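Local structure of dihydrodipicolinate synthase (Bacteroides thetaiotaomicron, 4XKY) at residues 8-16 against 27-35. The protein is a tetrameric dihydrodipicolinate synthase of the DapA family, a lyase that probably binds pyruvate as a Schiff base. Sequence-based numbering, arbitrary orientation.
Sequences IIPPLVTPL and LQRLIEHLI
Leu12 drops its isobutyl group into a hollow on one face of helix 24-36, walled by Leu27, Leu30, Ile31 and Leu34. Its two methyls part company there: CD1 lies 3.7 Å from Leu34 CD1, while CD2 sits 3.8 Å from Ile31 CG1, where the two side chains cross at about a right angle. The branch point CG also lies 4.1 Å from Leu30 CD2, these side chains sliding past each other in opposite directions. Two prolines flank this knob. Pro10 turns its CG to the forked end of Leu34, 3.8 Å from CD1 and scarcely farther from CD2, and Leu34 CD1 rests in the shallow notch where Pro10 CG and Leu12 CD1 come together. At the other end Pro15 sets its CG against the helix backbone, 3.8 Å from Leu27 CA, and its ring lies across the root of that side chain. Leu30 extends from the helix toward the loop with CG anti to the backbone N (chi1 177°), a torsion that carries CD2 past Leu12 to Val13 CG2, 3.7 Å away. An alanine in place of Leu12 would probably open a gap between Leu34 and Ile31 and set their side chains free to shift. The side-chain contacts are all apolar, and no hydrogen bond joins the segments; the extended chain is tied elsewhere, Pro10 and Leu12 by backbone bonds to Phe43 and Pro11 O by the amide of Asn213. Helix 257-268 covers Val13, whose side chain lies about 4 Å from that of Thr48, a predicted pyruvate-binding residue. Such packing of the chain leaving strand 7-8 against helix 24-36, which comes after the short strand 21-22, belongs to the first beta-alpha unit of a TIM barrel, the fold of the DapA family.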
loop_
_atom_site.group_PDB
_atom_site.type_symbol
_atom_site.label_atom_id
_atom_site.label_comp_id
_atom_site.label_asym_id
_atom_site.label_seq_id
_atom_site.Cartn_x
_atom_site.Cartn_y
_atom_site.Cartn_z
ATOM N N ILE A 8 21.374 -8.345 -24.013
ATOM C CA ILE A 8 20.511 -7.202 -23.980
ATOM C C ILE A 8 19.288 -7.552 -24.818
ATOM O O ILE A 8 19.415 -7.907 -25.980
ATOM C CB ILE A 8 21.209 -5.945 -24.533
ATOM C CG1 ILE A 8 22.423 -5.556 -23.687
ATOM C CG2 ILE A 8 20.220 -4.787 -24.574
ATOM C CD1 ILE A 8 22.111 -5.298 -22.222
ATOM N N ILE A 9 18.117 -7.482 -24.196
ATOM C CA ILE A 9 16.853 -7.785 -24.842
ATOM C C ILE A 9 15.934 -6.585 -24.643
ATOM O O ILE A 9 15.191 -6.543 -23.694
ATOM C CB ILE A 9 16.201 -9.035 -24.219
ATOM C CG1 ILE A 9 17.098 -10.257 -24.414
ATOM C CG2 ILE A 9 14.810 -9.309 -24.793
ATOM C CD1 ILE A 9 17.704 -10.723 -23.122
ATOM N N PRO A 10 15.994 -5.604 -25.551
ATOM C CA PRO A 10 15.205 -4.396 -25.398
ATOM C C PRO A 10 13.725 -4.669 -25.440
ATOM O O PRO A 10 13.262 -5.408 -26.320
ATOM C CB PRO A 10 15.593 -3.537 -26.601
ATOM C CG PRO A 10 16.281 -4.450 -27.544
ATOM C CD PRO A 10 16.836 -5.578 -26.757
ATOM N N PRO A 11 12.994 -4.091 -24.480
ATOM C CA PRO A 11 11.556 -3.994 -24.540
ATOM C C PRO A 11 11.216 -2.867 -25.509
ATOM O O PRO A 11 11.315 -1.674 -25.168
ATOM C CB PRO A 11 11.163 -3.646 -23.097
ATOM C CG PRO A 11 12.327 -2.851 -22.583
ATOM C CD PRO A 11 13.548 -3.278 -23.389
ATOM N N LEU A 12 10.860 -3.244 -26.731
ATOM C CA LEU A 12 10.559 -2.257 -27.751
ATOM C C LEU A 12 9.407 -1.342 -27.351
ATOM O O LEU A 12 8.426 -1.782 -26.781
ATOM C CB LEU A 12 10.216 -2.918 -29.083
ATOM C CG LEU A 12 11.372 -3.326 -29.996
ATOM C CD1 LEU A 12 12.207 -4.367 -29.294
ATOM C CD2 LEU A 12 10.838 -3.927 -31.274
ATOM N N VAL A 13 9.533 -0.058 -27.686
ATOM C CA VAL A 13 8.384 0.821 -27.714
ATOM C C VAL A 13 7.488 0.343 -28.856
ATOM O O VAL A 13 7.958 -0.349 -29.780
ATOM C CB VAL A 13 8.766 2.318 -27.888
ATOM C CG1 VAL A 13 9.637 2.797 -26.738
ATOM C CG2 VAL A 13 9.501 2.571 -29.177
ATOM N N THR A 14 6.197 0.644 -28.741
ATOM C CA THR A 14 5.236 0.398 -29.797
ATOM C C THR A 14 5.105 1.761 -30.465
ATOM O O THR A 14 4.455 2.643 -29.937
ATOM C CB THR A 14 3.885 -0.130 -29.248
ATOM O OG1 THR A 14 4.089 -1.359 -28.514
ATOM C CG2 THR A 14 2.898 -0.374 -30.395
ATOM N N PRO A 15 5.796 1.969 -31.596
ATOM C CA PRO A 15 5.726 3.287 -32.251
ATOM C C PRO A 15 4.368 3.491 -32.873
ATOM O O PRO A 15 3.817 2.561 -33.470
ATOM C CB PRO A 15 6.819 3.246 -33.307
ATOM C CG PRO A 15 7.454 1.904 -33.238
ATOM C CD PRO A 15 6.645 1.020 -32.325
ATOM N N LEU A 16 3.834 4.689 -32.672
ATOM C CA LEU A 16 2.480 5.058 -33.049
ATOM C C LEU A 16 2.446 6.306 -33.920
ATOM O O LEU A 16 3.252 7.231 -33.735
ATOM C CB LEU A 16 1.705 5.362 -31.784
ATOM C CG LEU A 16 1.616 4.209 -30.800
ATOM C CD1 LEU A 16 0.854 4.721 -29.589
ATOM C CD2 LEU A 16 0.922 3.002 -31.443
ATOM N N LEU A 27 8.872 1.615 -36.764
ATOM C CA LEU A 27 9.153 0.291 -36.210
ATOM C C LEU A 27 10.259 -0.446 -36.982
ATOM O O LEU A 27 11.129 -1.054 -36.380
ATOM C CB LEU A 27 7.891 -0.541 -36.210
ATOM C CG LEU A 27 8.069 -1.975 -35.752
ATOM C CD1 LEU A 27 8.490 -2.051 -34.309
ATOM C CD2 LEU A 27 6.749 -2.659 -35.944
ATOM N N GLN A 28 10.219 -0.386 -38.308
ATOM C CA GLN A 28 11.302 -0.929 -39.134
ATOM C C GLN A 28 12.625 -0.268 -38.816
ATOM O O GLN A 28 13.606 -0.960 -38.582
ATOM C CB GLN A 28 10.992 -0.777 -40.616
ATOM C CG GLN A 28 9.820 -1.662 -41.012
ATOM C CD GLN A 28 9.269 -1.425 -42.407
ATOM O OE1 GLN A 28 9.736 -0.549 -43.139
ATOM N NE2 GLN A 28 8.277 -2.233 -42.788
ATOM N N ARG A 29 12.658 1.060 -38.772
ATOM C CA ARG A 29 13.910 1.737 -38.412
ATOM C C ARG A 29 14.367 1.316 -37.023
ATOM O O ARG A 29 15.556 1.094 -36.821
ATOM C CB ARG A 29 13.817 3.264 -38.488
ATOM C CG ARG A 29 13.944 3.844 -39.893
ATOM C CD ARG A 29 13.995 5.369 -39.853
ATOM N NE ARG A 29 12.719 5.912 -39.378
ATOM C CZ ARG A 29 11.677 6.184 -40.155
ATOM N NH1 ARG A 29 11.739 6.009 -41.477
ATOM N NH2 ARG A 29 10.573 6.668 -39.618
ATOM N N LEU A 30 13.430 1.211 -36.071
ATOM C CA LEU A 30 13.786 0.832 -34.698
ATOM C C LEU A 30 14.419 -0.545 -34.670
ATOM O O LEU A 30 15.469 -0.733 -34.062
ATOM C CB LEU A 30 12.558 0.876 -33.781
ATOM C CG LEU A 30 12.700 0.437 -32.320
ATOM C CD1 LEU A 30 13.672 1.302 -31.535
ATOM C CD2 LEU A 30 11.343 0.424 -31.630
ATOM N N ILE A 31 13.784 -1.508 -35.330
ATOM C CA ILE A 31 14.283 -2.873 -35.319
ATOM C C ILE A 31 15.629 -3.040 -36.045
ATOM O O ILE A 31 16.487 -3.778 -35.565
ATOM C CB ILE A 31 13.232 -3.873 -35.844
ATOM C CG1 ILE A 31 12.067 -3.972 -34.852
ATOM C CG2 ILE A 31 13.856 -5.258 -36.062
ATOM C CD1 ILE A 31 10.833 -4.611 -35.446
ATOM N N GLU A 32 15.823 -2.376 -37.180
ATOM C CA GLU A 32 17.123 -2.393 -37.842
ATOM C C GLU A 32 18.173 -1.792 -36.904
ATOM O O GLU A 32 19.253 -2.321 -36.771
ATOM C CB GLU A 32 17.102 -1.628 -39.176
ATOM C CG GLU A 32 16.234 -2.245 -40.283
ATOM C CD GLU A 32 16.587 -3.690 -40.608
ATOM O OE1 GLU A 32 17.761 -4.070 -40.416
ATOM O OE2 GLU A 32 15.697 -4.463 -41.038
ATOM N N HIS A 33 17.836 -0.695 -36.237
ATOM C CA HIS A 33 18.759 -0.005 -35.317
ATOM C C HIS A 33 19.172 -0.935 -34.161
ATOM O O HIS A 33 20.333 -0.980 -33.769
ATOM C CB HIS A 33 18.046 1.264 -34.836
ATOM C CG HIS A 33 18.680 1.976 -33.685
ATOM N ND1 HIS A 33 19.852 2.694 -33.796
ATOM C CD2 HIS A 33 18.225 2.199 -32.428
ATOM C CE1 HIS A 33 20.121 3.284 -32.647
ATOM N NE2 HIS A 33 19.147 3.001 -31.798
ATOM N N LEU A 34 18.226 -1.716 -33.644
ATOM C CA LEU A 34 18.548 -2.640 -32.562
ATOM C C LEU A 34 19.418 -3.793 -33.038
ATOM O O LEU A 34 20.399 -4.163 -32.368
ATOM C CB LEU A 34 17.285 -3.161 -31.887
ATOM C CG LEU A 34 16.464 -2.076 -31.189
ATOM C CD1 LEU A 34 15.154 -2.655 -30.715
ATOM C CD2 LEU A 34 17.198 -1.479 -30.017
ATOM N N ILE A 35 19.086 -4.345 -34.203
ATOM C CA ILE A 35 19.835 -5.485 -34.725
ATOM C C ILE A 35 21.287 -5.094 -34.980
ATOM O O ILE A 35 22.203 -5.765 -34.506
ATOM C CB ILE A 35 19.208 -6.034 -36.007
ATOM C CG1 ILE A 35 17.906 -6.743 -35.651
ATOM C CG2 ILE A 35 20.164 -6.999 -36.709
ATOM C CD1 ILE A 35 17.062 -7.177 -36.826
#